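Serpin48 (Tenebrio molitor, PDB 3OZQ) inhibits the serine protease SPE with high specificity in insect innate immunity, as a member of the serpin family. Local coordinates at residues Ala14-Thr19 / Gly364-Ala369; Leu169-Lys174 / Leu224-Gly229; Ala230-Val235 / Phe358-Lys363. All coordinates share one frame; numbering follows the deposited sequence.

Interaction 1: Ala14-Thr19 / Gly364-Ala369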
loop_
_atom_site.group_PDB
_atom_site.type_symbol
_atom_site.label_atom_id
_atom_site.label_comp_id
_atom_site.label_asym_id
_atom_site.label_seq_id
_atom_site.Cartn_x
_atom_site.Cartn_y
_atom_site.Cartn_z
ATOM N N ALA A 14 -13.639 -1.748 4.981
ATOM C CA ALA A 14 -12.916 -2.972 5.329
ATOM C C ALA A 14 -11.411 -2.826 5.112
ATOM O O ALA A 14 -10.610 -3.370 5.869
ATOM C CB ALA A 14 -13.459 -4.169 4.543
ATOM N N VAL A 15 -11.040 -2.087 4.074
ATOM C CA VAL A 15 -9.643 -1.807 3.782
ATOM C C VAL A 15 -9.012 -1.000 4.916
ATOM O O VAL A 15 -7.894 -1.290 5.365
ATOM C CB VAL A 15 -9.521 -1.011 2.479
ATOM C CG1 VAL A 15 -8.079 -0.546 2.263
ATOM C CG2 VAL A 15 -10.030 -1.844 1.294
ATOM N N ASN A 16 -9.740 0.012 5.377
ATOM C CA ASN A 16 -9.232 0.905 6.409
ATOM C C ASN A 16 -8.974 0.187 7.718
ATOM O O ASN A 16 -8.034 0.522 8.430
ATOM C CB ASN A 16 -10.161 2.108 6.617
ATOM C CG ASN A 16 -10.260 2.972 5.382
ATOM O OD1 ASN A 16 -9.509 2.787 4.427
ATOM N ND2 ASN A 16 -11.187 3.917 5.388
ATOM N N SER A 17 -9.796 -0.806 8.039
ATOM C CA SER A 17 -9.559 -1.579 9.250
ATOM C C SER A 17 -8.480 -2.644 9.015
ATOM O O SER A 17 -7.769 -3.041 9.943
ATOM C CB SER A 17 -10.859 -2.207 9.758
ATOM O OG SER A 17 -11.584 -2.818 8.703
ATOM N N PHE A 18 -8.362 -3.089 7.768
ATOM C CA PHE A 18 -7.326 -4.037 7.359
ATOM C C PHE A 18 -5.954 -3.383 7.479
ATOM O O PHE A 18 -4.960 -4.032 7.818
ATOM C CB PHE A 18 -7.591 -4.465 5.907
ATOM C CG PHE A 18 -6.707 -5.576 5.404
ATOM C CD1 PHE A 18 -6.614 -6.779 6.082
ATOM C CD2 PHE A 18 -6.009 -5.431 4.206
ATOM C CE1 PHE A 18 -5.813 -7.815 5.591
ATOM C CE2 PHE A 18 -5.219 -6.456 3.704
ATOM C CZ PHE A 18 -5.115 -7.657 4.399
ATOM N N THR A 19 -5.921 -2.080 7.223
ATOM C CA THR A 19 -4.666 -1.335 7.117
ATOM C C THR A 19 -3.781 -1.400 8.365
ATOM O O THR A 19 -2.599 -1.757 8.268
ATOM C CB THR A 19 -4.915 0.104 6.666
ATOM O OG1 THR A 19 -5.448 0.086 5.334
ATOM C CG2 THR A 19 -3.616 0.913 6.684
ATOM N N GLY A 364 -11.618 8.819 1.031
ATOM C CA GLY A 364 -11.826 8.188 2.326
ATOM C C GLY A 364 -11.152 6.827 2.461
ATOM O O GLY A 364 -11.133 6.231 3.538
ATOM N N MET A 365 -10.587 6.325 1.374
ATOM C CA MET A 365 -9.927 5.027 1.458
ATOM C C MET A 365 -8.400 5.115 1.514
ATOM O O MET A 365 -7.770 5.740 0.659
ATOM C CB MET A 365 -10.346 4.141 0.302
ATOM C CG MET A 365 -9.939 2.693 0.495
ATOM S SD MET A 365 -10.457 1.715 -0.901
ATOM C CE MET A 365 -9.497 2.449 -2.213
ATOM N N ILE A 366 -7.820 4.477 2.524
ATOM C CA ILE A 366 -6.365 4.367 2.635
ATOM C C ILE A 366 -5.762 3.488 1.531
ATOM O O ILE A 366 -6.117 2.322 1.389
ATOM C CB ILE A 366 -5.953 3.836 4.015
ATOM C CG1 ILE A 366 -6.407 4.813 5.102
ATOM C CG2 ILE A 366 -4.418 3.632 4.089
ATOM C CD1 ILE A 366 -6.121 4.349 6.510
ATOM N N LEU A 367 -4.850 4.067 0.755
ATOM C CA LEU A 367 -4.172 3.385 -0.341
ATOM C C LEU A 367 -2.774 2.872 0.032
ATOM O O LEU A 367 -2.356 1.801 -0.401
ATOM C CB LEU A 367 -4.050 4.324 -1.539
ATOM C CG LEU A 367 -5.093 4.142 -2.639
ATOM C CD1 LEU A 367 -6.498 4.315 -2.076
ATOM C CD2 LEU A 367 -4.834 5.070 -3.814
ATOM N N PHE A 368 -2.060 3.663 0.821
ATOM C CA PHE A 368 -0.702 3.346 1.245
ATOM C C PHE A 368 -0.545 3.780 2.690
ATOM O O PHE A 368 -1.160 4.750 3.115
ATOM C CB PHE A 368 0.318 4.137 0.428
ATOM C CG PHE A 368 0.582 3.584 -0.943
ATOM C CD1 PHE A 368 1.470 2.533 -1.119
ATOM C CD2 PHE A 368 -0.020 4.142 -2.059
ATOM C CE1 PHE A 368 1.748 2.035 -2.384
ATOM C CE2 PHE A 368 0.248 3.643 -3.335
ATOM C CZ PHE A 368 1.139 2.592 -3.491
ATOM N N ALA A 369 0.268 3.052 3.443
ATOM C CA ALA A 369 0.619 3.457 4.788
ATOM C C ALA A 369 2.086 3.105 5.036
ATOM O O ALA A 369 2.638 2.238 4.370
ATOM C CB ALA A 369 -0.269 2.787 5.795
HETATM O O HOH W 1 -4.724 0.367 2.512
#

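Interaction 2: Leu169-Lys174 / Leu224-Gly229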
loop_
_atom_site.group_PDB
_atom_site.type_symbol
_atom_site.label_atom_id
_atom_site.label_comp_id
_atom_site.label_asym_id
_atom_site.label_seq_id
_atom_site.Cartn_x
_atom_site.Cartn_y
_atom_site.Cartn_z
ATOM N N LEU A 169 3.396 -1.716 -7.184
ATOM C CA LEU A 169 2.681 -0.454 -7.387
ATOM C C LEU A 169 3.415 0.770 -6.881
ATOM O O LEU A 169 4.392 0.684 -6.139
ATOM C CB LEU A 169 1.255 -0.467 -6.789
ATOM C CG LEU A 169 0.864 -1.021 -5.405
ATOM C CD1 LEU A 169 2.000 -1.297 -4.463
ATOM C CD2 LEU A 169 -0.250 -0.204 -4.694
ATOM N N TYR A 170 2.904 1.918 -7.300
ATOM C CA TYR A 170 3.396 3.204 -6.860
ATOM C C TYR A 170 2.358 4.229 -7.282
ATOM O O TYR A 170 1.565 3.984 -8.195
ATOM C CB TYR A 170 4.765 3.515 -7.468
ATOM C CG TYR A 170 4.744 3.837 -8.944
ATOM C CD1 TYR A 170 4.612 5.149 -9.384
ATOM C CD2 TYR A 170 4.868 2.831 -9.900
ATOM C CE1 TYR A 170 4.601 5.453 -10.735
ATOM C CE2 TYR A 170 4.854 3.124 -11.259
ATOM C CZ TYR A 170 4.721 4.442 -11.668
ATOM O OH TYR A 170 4.702 4.749 -13.010
ATOM N N PHE A 171 2.371 5.371 -6.605
ATOM C CA PHE A 171 1.341 6.390 -6.742
ATOM C C PHE A 171 1.963 7.657 -7.306
ATOM O O PHE A 171 3.114 7.976 -7.014
ATOM C CB PHE A 171 0.759 6.703 -5.364
ATOM C CG PHE A 171 -0.487 7.542 -5.402
ATOM C CD1 PHE A 171 -1.620 7.094 -6.057
ATOM C CD2 PHE A 171 -0.530 8.780 -4.766
ATOM C CE1 PHE A 171 -2.783 7.867 -6.080
ATOM C CE2 PHE A 171 -1.688 9.552 -4.786
ATOM C CZ PHE A 171 -2.818 9.090 -5.438
ATOM N N ASN A 172 1.192 8.376 -8.113
ATOM C CA ASN A 172 1.637 9.645 -8.664
ATOM C C ASN A 172 0.590 10.732 -8.444
ATOM O O ASN A 172 -0.547 10.606 -8.909
ATOM C CB ASN A 172 1.941 9.491 -10.149
ATOM C CG ASN A 172 2.212 10.818 -10.824
ATOM O OD1 ASN A 172 3.360 11.270 -10.901
ATOM N ND2 ASN A 172 1.154 11.460 -11.310
ATOM N N ALA A 173 0.969 11.788 -7.719
ATOM C CA ALA A 173 0.050 12.877 -7.403
ATOM C C ALA A 173 0.763 14.214 -7.281
ATOM O O ALA A 173 1.985 14.275 -7.107
ATOM C CB ALA A 173 -0.741 12.586 -6.126
ATOM N N LYS A 174 -0.016 15.284 -7.384
ATOM C CA LYS A 174 0.499 16.642 -7.250
ATOM C C LYS A 174 -0.078 17.295 -6.005
ATOM O O LYS A 174 -1.278 17.192 -5.744
ATOM C CB LYS A 174 0.109 17.484 -8.462
ATOM C CG LYS A 174 0.612 16.978 -9.797
ATOM C CD LYS A 174 2.126 17.033 -9.909
ATOM C CE LYS A 174 2.555 16.614 -11.310
ATOM N NZ LYS A 174 4.035 16.681 -11.513
ATOM N N LEU A 224 -2.243 16.713 4.212
ATOM C CA LEU A 224 -1.755 17.504 3.091
ATOM C C LEU A 224 -2.481 17.065 1.834
ATOM O O LEU A 224 -2.428 15.888 1.463
ATOM C CB LEU A 224 -0.247 17.312 2.915
ATOM C CG LEU A 224 0.695 17.886 3.980
ATOM C CD1 LEU A 224 2.112 17.391 3.745
ATOM C CD2 LEU A 224 0.659 19.403 3.981
ATOM N N PRO A 225 -3.165 18.012 1.182
ATOM C CA PRO A 225 -4.072 17.741 0.067
ATOM C C PRO A 225 -3.340 17.607 -1.252
ATOM O O PRO A 225 -2.422 18.379 -1.554
ATOM C CB PRO A 225 -4.994 18.977 0.046
ATOM C CG PRO A 225 -4.636 19.782 1.310
ATOM C CD PRO A 225 -3.214 19.426 1.589
ATOM N N PHE A 226 -3.737 16.588 -2.008
ATOM C CA PHE A 226 -3.277 16.383 -3.368
ATOM C C PHE A 226 -4.347 16.927 -4.295
ATOM O O PHE A 226 -5.516 16.977 -3.929
ATOM C CB PHE A 226 -3.123 14.883 -3.654
ATOM C CG PHE A 226 -1.896 14.258 -3.039
ATOM C CD1 PHE A 226 -0.632 14.789 -3.275
ATOM C CD2 PHE A 226 -2.010 13.139 -2.231
ATOM C CE1 PHE A 226 0.498 14.205 -2.719
ATOM C CE2 PHE A 226 -0.885 12.549 -1.663
ATOM C CZ PHE A 226 0.370 13.085 -1.907
ATOM N N LYS A 227 -3.955 17.315 -5.499
ATOM C CA LYS A 227 -4.939 17.690 -6.496
ATOM C C LYS A 227 -5.852 16.513 -6.796
ATOM O O LYS A 227 -5.386 15.379 -6.985
ATOM C CB LYS A 227 -4.255 18.157 -7.780
ATOM C CG LYS A 227 -3.621 19.528 -7.687
ATOM C CD LYS A 227 -3.184 20.005 -9.065
ATOM C CE LYS A 227 -2.532 21.377 -9.007
ATOM N NZ LYS A 227 -1.149 21.314 -8.447
ATOM N N GLY A 228 -7.154 16.782 -6.831
ATOM C CA GLY A 228 -8.126 15.791 -7.244
ATOM C C GLY A 228 -8.795 15.110 -6.069
ATOM O O GLY A 228 -9.617 14.210 -6.258
ATOM N N GLY A 229 -8.427 15.509 -4.855
ATOM C CA GLY A 229 -9.075 14.977 -3.667
ATOM C C GLY A 229 -8.305 13.964 -2.828
ATOM O O GLY A 229 -8.705 13.649 -1.705
HETATM O O HOH W 2 -2.882 14.782 -7.576
#

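Interaction 3: Ala230-Val235 / Phe358-Lys363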
loop_
_atom_site.group_PDB
_atom_site.type_symbol
_atom_site.label_atom_id
_atom_site.label_comp_id
_atom_site.label_asym_id
_atom_site.label_seq_id
_atom_site.Cartn_x
_atom_site.Cartn_y
_atom_site.Cartn_z
ATOM N N ALA A 230 -7.213 13.440 -3.367
ATOM C CA ALA A 230 -6.348 12.545 -2.609
ATOM C C ALA A 230 -5.648 13.328 -1.498
ATOM O O ALA A 230 -5.665 14.567 -1.498
ATOM C CB ALA A 230 -5.328 11.932 -3.531
ATOM N N SER A 231 -5.029 12.625 -0.554
ATOM C CA SER A 231 -4.278 13.329 0.492
ATOM C C SER A 231 -3.177 12.478 1.121
ATOM O O SER A 231 -3.224 11.252 1.066
ATOM C CB SER A 231 -5.225 13.858 1.567
ATOM O OG SER A 231 -5.762 12.800 2.339
ATOM N N LEU A 232 -2.166 13.144 1.674
ATOM C CA LEU A 232 -1.136 12.493 2.480
ATOM C C LEU A 232 -1.283 12.949 3.926
ATOM O O LEU A 232 -1.209 14.148 4.218
ATOM C CB LEU A 232 0.265 12.831 1.971
ATOM C CG LEU A 232 1.365 12.235 2.859
ATOM C CD1 LEU A 232 1.497 10.791 2.516
ATOM C CD2 LEU A 232 2.725 12.928 2.712
ATOM N N THR A 233 -1.528 12.007 4.825
ATOM C CA THR A 233 -1.724 12.328 6.234
ATOM C C THR A 233 -0.500 11.920 7.062
ATOM O O THR A 233 -0.090 10.757 7.028
ATOM C CB THR A 233 -2.971 11.602 6.814
ATOM O OG1 THR A 233 -4.171 12.099 6.195
ATOM C CG2 THR A 233 -3.063 11.793 8.321
ATOM N N ILE A 234 0.067 12.879 7.802
ATOM C CA ILE A 234 1.178 12.612 8.716
ATOM C C ILE A 234 0.622 12.503 10.125
ATOM O O ILE A 234 -0.188 13.331 10.537
ATOM C CB ILE A 234 2.214 13.776 8.715
ATOM C CG1 ILE A 234 2.592 14.170 7.284
ATOM C CG2 ILE A 234 3.432 13.435 9.557
ATOM C CD1 ILE A 234 3.131 13.032 6.482
ATOM N N VAL A 235 1.040 11.479 10.854
ATOM C CA VAL A 235 0.714 11.350 12.264
ATOM C C VAL A 235 1.999 11.548 13.057
ATOM O O VAL A 235 2.906 10.712 13.022
ATOM C CB VAL A 235 0.091 9.987 12.606
ATOM C CG1 VAL A 235 -0.280 9.938 14.085
ATOM C CG2 VAL A 235 -1.137 9.723 11.735
ATOM N N PHE A 358 2.728 7.857 8.139
ATOM C CA PHE A 358 2.002 8.574 7.099
ATOM C C PHE A 358 1.084 7.617 6.352
ATOM O O PHE A 358 1.275 6.401 6.384
ATOM C CB PHE A 358 2.954 9.204 6.092
ATOM C CG PHE A 358 3.758 8.201 5.337
ATOM C CD1 PHE A 358 3.245 7.585 4.203
ATOM C CD2 PHE A 358 5.014 7.830 5.784
ATOM C CE1 PHE A 358 3.988 6.639 3.509
ATOM C CE2 PHE A 358 5.754 6.896 5.097
ATOM C CZ PHE A 358 5.235 6.284 3.961
ATOM N N TYR A 359 0.090 8.172 5.671
ATOM C CA TYR A 359 -0.760 7.352 4.832
ATOM C C TYR A 359 -1.438 8.177 3.762
ATOM O O TYR A 359 -1.759 9.345 3.971
ATOM C CB TYR A 359 -1.770 6.526 5.654
ATOM C CG TYR A 359 -2.806 7.312 6.449
ATOM C CD1 TYR A 359 -2.652 7.512 7.818
ATOM C CD2 TYR A 359 -3.960 7.798 5.841
ATOM C CE1 TYR A 359 -3.601 8.205 8.556
ATOM C CE2 TYR A 359 -4.919 8.504 6.575
ATOM C CZ TYR A 359 -4.726 8.696 7.930
ATOM O OH TYR A 359 -5.662 9.376 8.672
ATOM N N ILE A 360 -1.629 7.557 2.603
ATOM C CA ILE A 360 -2.263 8.212 1.478
ATOM C C ILE A 360 -3.711 7.723 1.395
ATOM O O ILE A 360 -3.963 6.510 1.416
ATOM C CB ILE A 360 -1.527 7.881 0.165
ATOM C CG1 ILE A 360 -0.147 8.557 0.134
ATOM C CG2 ILE A 360 -2.326 8.340 -1.037
ATOM C CD1 ILE A 360 0.535 8.401 -1.178
ATOM N N LYS A 361 -4.651 8.662 1.316
ATOM C CA LYS A 361 -6.076 8.333 1.173
ATOM C C LYS A 361 -6.603 8.830 -0.147
ATOM O O LYS A 361 -6.204 9.890 -0.628
ATOM C CB LYS A 361 -6.935 8.983 2.253
ATOM C CG LYS A 361 -6.975 8.301 3.596
ATOM C CD LYS A 361 -8.051 8.946 4.498
ATOM C CE LYS A 361 -7.790 10.440 4.702
ATOM N NZ LYS A 361 -8.782 11.105 5.616
ATOM N N VAL A 362 -7.521 8.065 -0.727
ATOM C CA VAL A 362 -8.283 8.543 -1.861
ATOM C C VAL A 362 -9.759 8.292 -1.587
ATOM O O VAL A 362 -10.181 7.148 -1.409
ATOM C CB VAL A 362 -7.860 7.865 -3.167
ATOM C CG1 VAL A 362 -8.848 8.205 -4.275
ATOM C CG2 VAL A 362 -6.444 8.286 -3.550
ATOM N N LYS A 363 -10.534 9.370 -1.517
ATOM C CA LYS A 363 -11.971 9.256 -1.318
ATOM C C LYS A 363 -12.282 8.451 -0.063
ATOM O O LYS A 363 -13.092 7.512 -0.089
ATOM C CB LYS A 363 -12.616 8.631 -2.562
ATOM C CG LYS A 363 -12.081 9.260 -3.845
ATOM C CD LYS A 363 -12.870 8.875 -5.083
ATOM C CE LYS A 363 -12.354 9.647 -6.300
ATOM N NZ LYS A 363 -13.159 9.403 -7.535
HETATM O O HOH W 3 -4.398 10.864 3.810
HETATM O O HOH W 4 -6.562 11.910 7.569
#

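Interaction 1: Ala14-Thr19 / Gly364-Ala369
N16 on helix 10-29 grips the backbone at the start of strand 365-372 in a buried contact between helix and strand, close to the middle of the chain. The axis of segment 14-19 passes 7.4 Å from that of 365-369, at 49° to it. The amide of N16 works in both directions. Its OD1 accepts the N-H of I366 at 3.1 Å in a nearly straight bond (166°), although the donor is tilted out of the carbonyl plane of the amide. Its ND2 gives a proton to G364 O at 3.0 Å, and here the approach lies in the plane of the peptide carbonyl. CG of N16 stands anti to its own carbonyl carbon (chi1 -63°), and with chi2 close to zero the amide reaches both backbone partners at once. These bonds fix the helix to the end of the turn that joins strands 356-362 and 365-372, two neighbouring antiparallel strands of what is called sheet B in serpins; helix 10-29 packs on that sheet, with helix 38-50 beside it through F39. Further along the strand, L367 and F368 both face I360 in a classic beta bulge. Apolar contacts continue on the strand side turned to the helix: CG2 of T19, anti to the backbone N, meets I366 CG2 at 3.8 Å and A369 CB at 3.9 Å, and F254 touches all three residues. CG1 of V15 rests against I366 O and the side chain of M365. The hydroxyl of T19 turns back to donate to V15 O at 2.8 Å, from above the carbonyl plane, while a water donates both to T19 OG1 and to I366 O (2.7 Å), bridging the helix to a carbonyl of the strand.

Interaction 2: Leu169-Lys174 / Leu224-Gly229
The F226 ring carries A173 CB over one face, 3.8 Å from the ring centroid and 20° off the normal, a CH-pi contact offset toward the rim. At the edge of the same ring, in its plane, lies the carbonyl oxygen of K174. The F171 ring comes from further back along strand 163-174 and presents its edge, near its plane, to CE2 of F226, the two CE2 atoms being 4.4 Å apart. CG of F226 is placed anti to the carbonyl carbon (chi1 -76°), which swings the ring over A173; W175 stacks on it and V326 touches it as well. Behind the ring the backbones are tied together. K227 N donates to K174 O at 2.7 Å, nearly along the C=O axis and almost straight at 166°, and the same oxygen also takes a CA-H contact from F226 (3.2 Å from its CA). A water accepts from K174 N at 2.9 Å and lies within donating distance of K227 O, giving a second, water-mediated link. CB and CG of K227 lie beside K174 O; a bend at the last torsion brings NZ, hydrogen-bonded to W175 O, to 4.0 Å from K174 CB. From F226 to G229 the chain makes a type II beta turn, with G228 in the third position at a positive phi. The turn leads from strand 219-225 to strand 231-237, so the contact joins the end of a strand of the central sheet to a turn of sheet B, with W175 beside it, an arrangement consistent with the serpin breach, where the reactive loop begins to insert after cleavage.

Interaction 3: Ala230-Val235 / Phe358-Lys363
L232 and I360 form the apolar centre, a non-hydrogen-bonded antiparallel pair whose side chains meet at CD1 and CG1, 3.7 Å apart. CD1 of L232 also leans on the F358 ring, and I234 CD1 reaches F358 CB at 3.9 Å, so L232, I234, F358 and I360 make one apolar face, which F226 and W175 extend past L232. Where the strands pair through backbone bonds, T233 and Y359 lie on the other face. CB of T233 sits over the Y359 ring, 3.7 Å from its centroid, and its CG2 approaches CZ. The ring reaches across its neighbour because CG of Y359 stands between backbone N and carbonyl carbon (chi1 64°), the crowded position. T233 N donates to Y359 O at 2.8 Å with an angle of 177°, and Y359 N returns a bond to T233 O at 2.9 Å; S231 and K361 likewise exchange two bonds of 3.0 Å, S231 N to K361 O and K361 N to S231 O. Beyond the ring, one water joins T233 OG1, Y359 OH and K361 NZ; another links the hydroxyls of S231 and T233 and donates to Y359 O. Without the Y359 ring, as with an alanine here, T233 CB is likely to lose the face it rests on and the first of these waters one of its mates. K361 NZ has a further, weak and long ion pair with E223. The chemistry thus divides: one side of the paired strands is wholly apolar, while on the other the hydroxyls of S231, T233 and Y359 and the K361 ammonium are linked through two waters, so polar groups meet there through solvent and not directly.

In the fold
Interactions 1 and 3 meet on strands 356-362 and 365-372, consecutive in the chain and neighbours in the sheet, with about 10 Å between their centres. Interaction 3 lies about 9 Å from interaction 2, centre to centre, and strands 219-225 and 231-237, one from each, pair through L224 and L232. Interactions 1 and 2, about 15 Å apart between centres, touch where F368 and L367 pack on L169 and F171 of strand 163-174. Along the chain interaction 1 joins residues near both ends and encloses the others, with interaction 2 closing before interaction 3 opens. Together they connect an N-terminal helix, sheet B and the central strand 163-174 of the serpin fold, drawing distant parts of the chain into one core.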